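Local coordinates for biotin binding protein A (Gallus gallus, PDB 2C1Q) that binds biotin in a deep pocket at one end of an avidin-type beta-barrel, four copies of which form the assembly, at residues A[47-52]-A[71-76]; A[94-99]-A[119-124]. One frame throughout, in Å; residues are numbered along the deposited sequence.

Interaction 1 of 2, residues A[47-52]-A[71-76]; sequences VSPLKG and QWQFAD. With BTN (biotin), chain B.
Ser48 OG is gripped from two directions: the backbone N of Gln73 donates to it at 2.8 Å, with an N-H...O angle of 151°, and a second hydrogen bond joins the hydroxyl to the carbonyl of Leu46. The hydroxyl stands anti to its own carbonyl carbon, chi1 -73°, which brings it up to the bend formed by Trp72 and Gln73, where OG lies 3.3 Å from Trp72 CA. One step along, in the pairing of the neighbouring strands 48-54 and 66-71, Gln71 N donates to Pro49 O at 3.1 Å; the loop from Trp72 onward follows. Gln73 folds back over this junction: its side chain, bent at chi2, lies at about a right angle to the Pro49 ring, with NE2 3.5 Å from Pro49 CD. The same NE2 donates to Gln71 O, approaching from above the carbonyl plane. From the other glutamine, Gln71 OE1 sits 3.4 Å from Pro49 CG, while its NE2 is bonded to Gln54 O and Ala27 O of the second subunit.

The loop so fastened lines the biotin pocket. Trp72 lays one indole face against the valeryl chain, with C10 of biotin 3.6 Å above the ring plane and displaced toward the rim; Thr79 bonds its NE1, and Tyr34 meets the indole with its ring nearly perpendicular. Phe74 adds its CZ, 3.9 Å from biotin C9. Biotin therefore meets carbon-rich aromatic surface along its aliphatic tail, and the polar grip on the loop lies behind these rings: Ser48 holds the backbone of Gln73, between the two aromatic residues, consistent with a second-shell role in placing both.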
loop_
_atom_site.group_PDB
_atom_site.type_symbol
_atom_site.label_atom_id
_atom_site.label_comp_id
_atom_site.label_asym_id
_atom_site.label_seq_id
_atom_site.Cartn_x
_atom_site.Cartn_y
_atom_site.Cartn_z
ATOM N N VAL A 47 -0.168 10.077 23.759
ATOM C CA VAL A 47 -0.205 11.174 22.777
ATOM C C VAL A 47 1.200 11.378 22.173
ATOM O O VAL A 47 2.226 11.280 22.873
ATOM C CB VAL A 47 -0.733 12.524 23.374
ATOM C CG1 VAL A 47 0.118 12.996 24.594
ATOM C CG2 VAL A 47 -0.799 13.599 22.302
ATOM N N SER A 48 1.221 11.623 20.866
ATOM C CA SER A 48 2.444 11.618 20.083
ATOM C C SER A 48 2.514 12.812 19.165
ATOM O O SER A 48 1.501 13.182 18.577
ATOM C CB SER A 48 2.511 10.332 19.271
ATOM O OG SER A 48 2.798 9.244 20.122
ATOM N N PRO A 49 3.712 13.426 19.035
ATOM C CA PRO A 49 3.837 14.585 18.168
ATOM C C PRO A 49 3.680 14.191 16.700
ATOM O O PRO A 49 4.027 13.078 16.338
ATOM C CB PRO A 49 5.271 15.073 18.442
ATOM C CG PRO A 49 5.981 13.899 18.928
ATOM C CD PRO A 49 5.004 13.048 19.646
ATOM N N LEU A 50 3.136 15.079 15.870
ATOM C CA LEU A 50 3.229 14.917 14.428
ATOM C C LEU A 50 3.829 16.170 13.767
ATOM O O LEU A 50 3.749 17.285 14.300
ATOM C CB LEU A 50 1.853 14.576 13.802
ATOM C CG LEU A 50 0.767 15.672 13.809
ATOM C CD1 LEU A 50 0.858 16.620 12.635
ATOM C CD2 LEU A 50 -0.608 15.056 13.879
ATOM N N LYS A 51 4.401 15.954 12.583
ATOM C CA LYS A 51 5.050 16.970 11.771
ATOM C C LYS A 51 4.651 16.734 10.316
ATOM O O LYS A 51 4.891 15.649 9.769
ATOM C CB LYS A 51 6.568 16.795 11.881
ATOM C CG LYS A 51 7.378 17.878 11.233
ATOM C CD LYS A 51 7.029 19.228 11.855
ATOM C CE LYS A 51 8.271 20.054 12.120
ATOM N NZ LYS A 51 7.951 21.523 12.081
ATOM N N GLY A 52 4.076 17.741 9.682
ATOM C CA GLY A 52 3.648 17.601 8.306
ATOM C C GLY A 52 3.747 18.860 7.509
ATOM O O GLY A 52 4.171 19.895 8.018
ATOM N N GLN A 71 5.435 10.580 15.193
ATOM C CA GLN A 71 6.516 9.985 15.954
ATOM C C GLN A 71 5.941 9.355 17.195
ATOM O O GLN A 71 5.804 10.037 18.205
ATOM C CB GLN A 71 7.435 11.116 16.364
ATOM C CG GLN A 71 8.777 10.730 16.870
ATOM C CD GLN A 71 9.506 11.957 17.407
ATOM O OE1 GLN A 71 9.048 12.577 18.373
ATOM N NE2 GLN A 71 10.643 12.313 16.787
ATOM N N TRP A 72 5.596 8.070 17.143
ATOM C CA TRP A 72 4.903 7.449 18.283
ATOM C C TRP A 72 5.743 7.471 19.548
ATOM O O TRP A 72 6.903 7.064 19.530
ATOM C CB TRP A 72 4.455 6.017 17.959
ATOM C CG TRP A 72 3.557 5.977 16.758
ATOM C CD1 TRP A 72 3.875 5.496 15.519
ATOM C CD2 TRP A 72 2.225 6.495 16.660
ATOM N NE1 TRP A 72 2.824 5.663 14.659
ATOM C CE2 TRP A 72 1.788 6.260 15.334
ATOM C CE3 TRP A 72 1.331 7.084 17.579
ATOM C CZ2 TRP A 72 0.527 6.630 14.889
ATOM C CZ3 TRP A 72 0.072 7.445 17.140
ATOM C CH2 TRP A 72 -0.327 7.202 15.793
ATOM N N GLN A 73 5.151 7.918 20.662
ATOM C CA GLN A 73 5.941 8.049 21.891
ATOM C C GLN A 73 6.075 6.774 22.721
ATOM O O GLN A 73 6.843 6.731 23.690
ATOM C CB GLN A 73 5.461 9.236 22.735
ATOM C CG GLN A 73 5.809 10.558 22.101
ATOM C CD GLN A 73 7.296 10.740 21.860
ATOM O OE1 GLN A 73 8.099 10.680 22.797
ATOM N NE2 GLN A 73 7.676 10.979 20.598
ATOM N N PHE A 74 5.372 5.720 22.306
ATOM C CA PHE A 74 5.297 4.495 23.095
ATOM C C PHE A 74 5.649 3.265 22.254
ATOM O O PHE A 74 5.470 2.134 22.689
ATOM C CB PHE A 74 3.876 4.351 23.605
ATOM C CG PHE A 74 2.844 4.293 22.494
ATOM C CD1 PHE A 74 2.455 3.066 21.939
ATOM C CD2 PHE A 74 2.280 5.466 21.983
ATOM C CE1 PHE A 74 1.502 3.013 20.891
ATOM C CE2 PHE A 74 1.335 5.415 20.960
ATOM C CZ PHE A 74 0.954 4.181 20.417
ATOM N N ALA A 75 6.103 3.490 21.024
ATOM C CA ALA A 75 6.352 2.398 20.102
ATOM C C ALA A 75 7.569 2.720 19.260
ATOM O O ALA A 75 7.841 3.885 18.992
ATOM C CB ALA A 75 5.134 2.175 19.213
ATOM N N ASP A 76 8.290 1.691 18.825
ATOM C CA ASP A 76 9.435 1.906 17.941
ATOM C C ASP A 76 9.059 2.274 16.505
ATOM O O ASP A 76 9.920 2.575 15.684
ATOM C CB ASP A 76 10.381 0.708 17.974
ATOM C CG ASP A 76 11.167 0.636 19.279
ATOM O OD1 ASP A 76 11.186 1.661 20.007
ATOM O OD2 ASP A 76 11.762 -0.432 19.569
HETATM C C11 BTN B . 1.945 1.267 16.671
HETATM O O11 BTN B . 3.108 0.819 16.455
HETATM O O12 BTN B . 1.023 0.444 16.840
HETATM C C10 BTN B . 1.660 2.766 16.779
HETATM C C9 BTN B . 0.161 3.080 16.812
HETATM C C8 BTN B . -0.282 3.214 15.348
HETATM C C7 BTN B . -1.777 3.416 15.173
HETATM C C2 BTN B . -2.164 3.323 13.692
HETATM S S1 BTN B . -1.527 4.575 12.728
HETATM C C6 BTN B . -2.730 4.176 11.459
HETATM C C5 BTN B . -4.003 3.695 12.091
HETATM N N1 BTN B . -4.847 4.859 12.200
HETATM C C3 BTN B . -4.958 5.215 13.469
HETATM O O3 BTN B . -5.717 6.309 13.853
HETATM N N2 BTN B . -4.266 4.415 14.294
HETATM C C4 BTN B . -3.681 3.333 13.540
#

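Interaction 2 of 2, residues A[94-99]-A[119-124]; sequences MLEMAW and TNVFTR. With BTN (biotin), chain B.
The Trp99 indole carries biotin C6 over the centre of one face, 3.4 Å above the plane, and has water 2 at its edge, in plane. Its CG lies between the backbone N and the carbonyl carbon (chi1 57°), the rotamer that lays the indole against the ligand. The Phe122 ring instead meets the backbone carbonyl of Leu95 at its edge. Both rings belong to neighbouring antiparallel strands, 93-102 and 115-124, the last two of the eight-stranded up-and-down barrel of the avidin family. Leu95 with Phe122 and Met97 with Asn120 are the hydrogen-bonded pairs, two backbone bonds each; Glu96 faces Val121 in a non-hydrogen-bonded pair.

On the inner face, Met97 makes an oblique Met-aromatic contact with Phe122, SD 4.7 Å from the ring centroid, and Leu95 CB and CD1 close on Phe122 CB. Phe66 and Phe68 of strand 66-71 also pack against Met97. The outer face is more polar: Glu96 runs alongside Val121, with OE1 3.6 Å from Val121 CG2. Met94 CE reaches Val121 CG1 at 3.7 Å. This surface turns to other subunits: Arg102 of the second packs on Glu96 and Ala98, and Thr119 OG1 bonds its counterpart in the fourth.

Water 2 donates to Thr119 O and accepts only weakly from Trp99 NE1. Asn120 meets the ligand beside this indole, its amide plane 34° from the ring. Glu14 accepts from ND2, fixing the amide flip that turns OD1 to biotin N1, which donates at 2.7 Å and an almost straight 172°.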
loop_
_atom_site.group_PDB
_atom_site.type_symbol
_atom_site.label_atom_id
_atom_site.label_comp_id
_atom_site.label_asym_id
_atom_site.label_seq_id
_atom_site.Cartn_x
_atom_site.Cartn_y
_atom_site.Cartn_z
ATOM N N MET A 94 -14.299 16.442 5.559
ATOM C CA MET A 94 -13.729 15.114 5.781
ATOM C C MET A 94 -12.324 15.042 5.249
ATOM O O MET A 94 -12.083 15.443 4.130
ATOM C CB MET A 94 -14.558 14.035 5.071
ATOM C CG MET A 94 -16.077 14.187 5.222
ATOM S SD MET A 94 -16.941 12.961 4.244
ATOM C CE MET A 94 -16.927 11.592 5.403
ATOM N N LEU A 95 -11.406 14.514 6.054
ATOM C CA LEU A 95 -10.061 14.186 5.581
ATOM C C LEU A 95 -10.001 12.719 5.130
ATOM O O LEU A 95 -10.219 11.808 5.928
ATOM C CB LEU A 95 -9.018 14.423 6.685
ATOM C CG LEU A 95 -9.031 15.778 7.400
ATOM C CD1 LEU A 95 -8.027 15.751 8.543
ATOM C CD2 LEU A 95 -8.726 16.903 6.420
ATOM N N GLU A 96 -9.719 12.522 3.848
ATOM C CA GLU A 96 -9.465 11.203 3.272
ATOM C C GLU A 96 -7.968 10.963 3.291
ATOM O O GLU A 96 -7.208 11.710 2.643
ATOM C CB GLU A 96 -9.963 11.120 1.821
ATOM C CG GLU A 96 -11.441 11.356 1.640
ATOM C CD GLU A 96 -12.312 10.217 2.188
ATOM O OE1 GLU A 96 -11.824 9.059 2.395
ATOM O OE2 GLU A 96 -13.501 10.505 2.410
ATOM N N MET A 97 -7.562 9.916 4.014
ATOM C CA MET A 97 -6.148 9.655 4.278
ATOM C C MET A 97 -5.781 8.218 4.008
ATOM O O MET A 97 -6.598 7.337 4.139
ATOM C CB MET A 97 -5.762 10.023 5.705
ATOM C CG MET A 97 -5.975 11.509 6.004
ATOM S SD MET A 97 -4.851 12.259 7.156
ATOM C CE MET A 97 -3.503 12.737 6.006
ATOM N N ALA A 98 -4.551 8.014 3.556
ATOM C CA ALA A 98 -3.981 6.694 3.402
ATOM C C ALA A 98 -2.720 6.799 4.219
ATOM O O ALA A 98 -2.176 7.903 4.401
ATOM C CB ALA A 98 -3.663 6.384 1.912
ATOM N N TRP A 99 -2.281 5.666 4.763
ATOM C CA TRP A 99 -1.177 5.666 5.706
ATOM C C TRP A 99 -0.321 4.423 5.590
ATOM O O TRP A 99 -0.752 3.403 5.069
ATOM C CB TRP A 99 -1.694 5.827 7.151
ATOM C CG TRP A 99 -2.698 4.781 7.622
ATOM C CD1 TRP A 99 -4.055 4.968 7.775
ATOM C CD2 TRP A 99 -2.428 3.415 8.062
ATOM N NE1 TRP A 99 -4.636 3.798 8.258
ATOM C CE2 TRP A 99 -3.666 2.843 8.436
ATOM C CE3 TRP A 99 -1.258 2.626 8.163
ATOM C CZ2 TRP A 99 -3.775 1.523 8.886
ATOM C CZ3 TRP A 99 -1.364 1.333 8.642
ATOM C CH2 TRP A 99 -2.611 0.783 8.985
ATOM N N THR A 119 -6.341 2.922 5.309
ATOM C CA THR A 119 -6.912 4.252 5.093
ATOM C C THR A 119 -7.635 4.710 6.359
ATOM O O THR A 119 -7.980 3.883 7.206
ATOM C CB THR A 119 -7.898 4.229 3.890
ATOM O OG1 THR A 119 -8.855 3.198 4.087
ATOM C CG2 THR A 119 -7.156 3.932 2.540
ATOM N N ASN A 120 -7.864 6.017 6.500
ATOM C CA ASN A 120 -8.695 6.561 7.594
ATOM C C ASN A 120 -9.556 7.687 7.036
ATOM O O ASN A 120 -9.200 8.289 6.035
ATOM C CB ASN A 120 -7.831 7.109 8.741
ATOM C CG ASN A 120 -7.338 6.023 9.692
ATOM O OD1 ASN A 120 -6.230 6.092 10.223
ATOM N ND2 ASN A 120 -8.185 5.040 9.951
ATOM N N VAL A 121 -10.710 7.934 7.653
ATOM C CA VAL A 121 -11.541 9.093 7.299
ATOM C C VAL A 121 -11.707 9.902 8.568
ATOM O O VAL A 121 -12.127 9.364 9.582
ATOM C CB VAL A 121 -12.932 8.712 6.755
ATOM C CG1 VAL A 121 -13.690 9.991 6.258
ATOM C CG2 VAL A 121 -12.799 7.760 5.596
ATOM N N PHE A 122 -11.326 11.173 8.529
ATOM C CA PHE A 122 -11.432 12.029 9.724
ATOM C C PHE A 122 -12.544 13.044 9.544
ATOM O O PHE A 122 -12.721 13.591 8.459
ATOM C CB PHE A 122 -10.142 12.816 10.002
ATOM C CG PHE A 122 -8.948 11.975 10.340
ATOM C CD1 PHE A 122 -8.473 11.919 11.638
ATOM C CD2 PHE A 122 -8.276 11.276 9.358
ATOM C CE1 PHE A 122 -7.345 11.173 11.944
ATOM C CE2 PHE A 122 -7.191 10.512 9.663
ATOM C CZ PHE A 122 -6.705 10.472 10.947
ATOM N N THR A 123 -13.268 13.313 10.618
ATOM C CA THR A 123 -14.159 14.464 10.613
ATOM C C THR A 123 -13.822 15.353 11.808
ATOM O O THR A 123 -13.177 14.901 12.778
ATOM C CB THR A 123 -15.660 14.039 10.566
ATOM O OG1 THR A 123 -15.933 13.153 11.647
ATOM C CG2 THR A 123 -15.983 13.323 9.248
ATOM N N ARG A 124 -14.209 16.626 11.715
ATOM C CA ARG A 124 -13.905 17.611 12.755
ATOM C C ARG A 124 -14.702 17.340 14.036
ATOM O O ARG A 124 -15.909 17.168 13.961
ATOM C CB ARG A 124 -14.222 19.001 12.228
ATOM C CG ARG A 124 -13.426 20.059 12.875
ATOM C CD ARG A 124 -13.797 21.407 12.372
ATOM N NE ARG A 124 -13.152 21.806 11.123
ATOM C CZ ARG A 124 -11.856 22.085 10.955
ATOM N NH1 ARG A 124 -10.970 21.937 11.943
ATOM N NH2 ARG A 124 -11.446 22.473 9.758
HETATM C C11 BTN B . 1.945 1.267 16.671
HETATM O O11 BTN B . 3.108 0.819 16.455
HETATM O O12 BTN B . 1.023 0.444 16.840
HETATM C C10 BTN B . 1.660 2.766 16.779
HETATM C C9 BTN B . 0.161 3.080 16.812
HETATM C C8 BTN B . -0.282 3.214 15.348
HETATM C C7 BTN B . -1.777 3.416 15.173
HETATM C C2 BTN B . -2.164 3.323 13.692
HETATM S S1 BTN B . -1.527 4.575 12.728
HETATM C C6 BTN B . -2.730 4.176 11.459
HETATM C C5 BTN B . -4.003 3.695 12.091
HETATM N N1 BTN B . -4.847 4.859 12.200
HETATM C C3 BTN B . -4.958 5.215 13.469
HETATM O O3 BTN B . -5.717 6.309 13.853
HETATM N N2 BTN B . -4.266 4.415 14.294
HETATM C C4 BTN B . -3.681 3.333 13.540
HETATM O O HOH W 1 -9.767 7.477 3.046
HETATM O O HOH W 2 -7.303 2.003 9.210
#

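Interactions 1 and 2 lie on opposite sides of the chain's centre, about 18 Å apart between their centres, yet both touch the same biotin. Interaction 1 sits farther out, where strand pairing meets a loop, and mixes buried with exposed residues; it holds the loop by a serine hydroxyl and one backbone bond, with glutamine side chains packed on a proline, and offers aromatic carbon to the ligand's aliphatic tail. Interaction 2, none of whose touching residues is exposed, is regular sheet between strands 93-102 and 115-124, and serves the bicyclic head with one indole face and one directed amide. Both also reach the second subunit, so pocket wall and tetramer interface draw on the same elements.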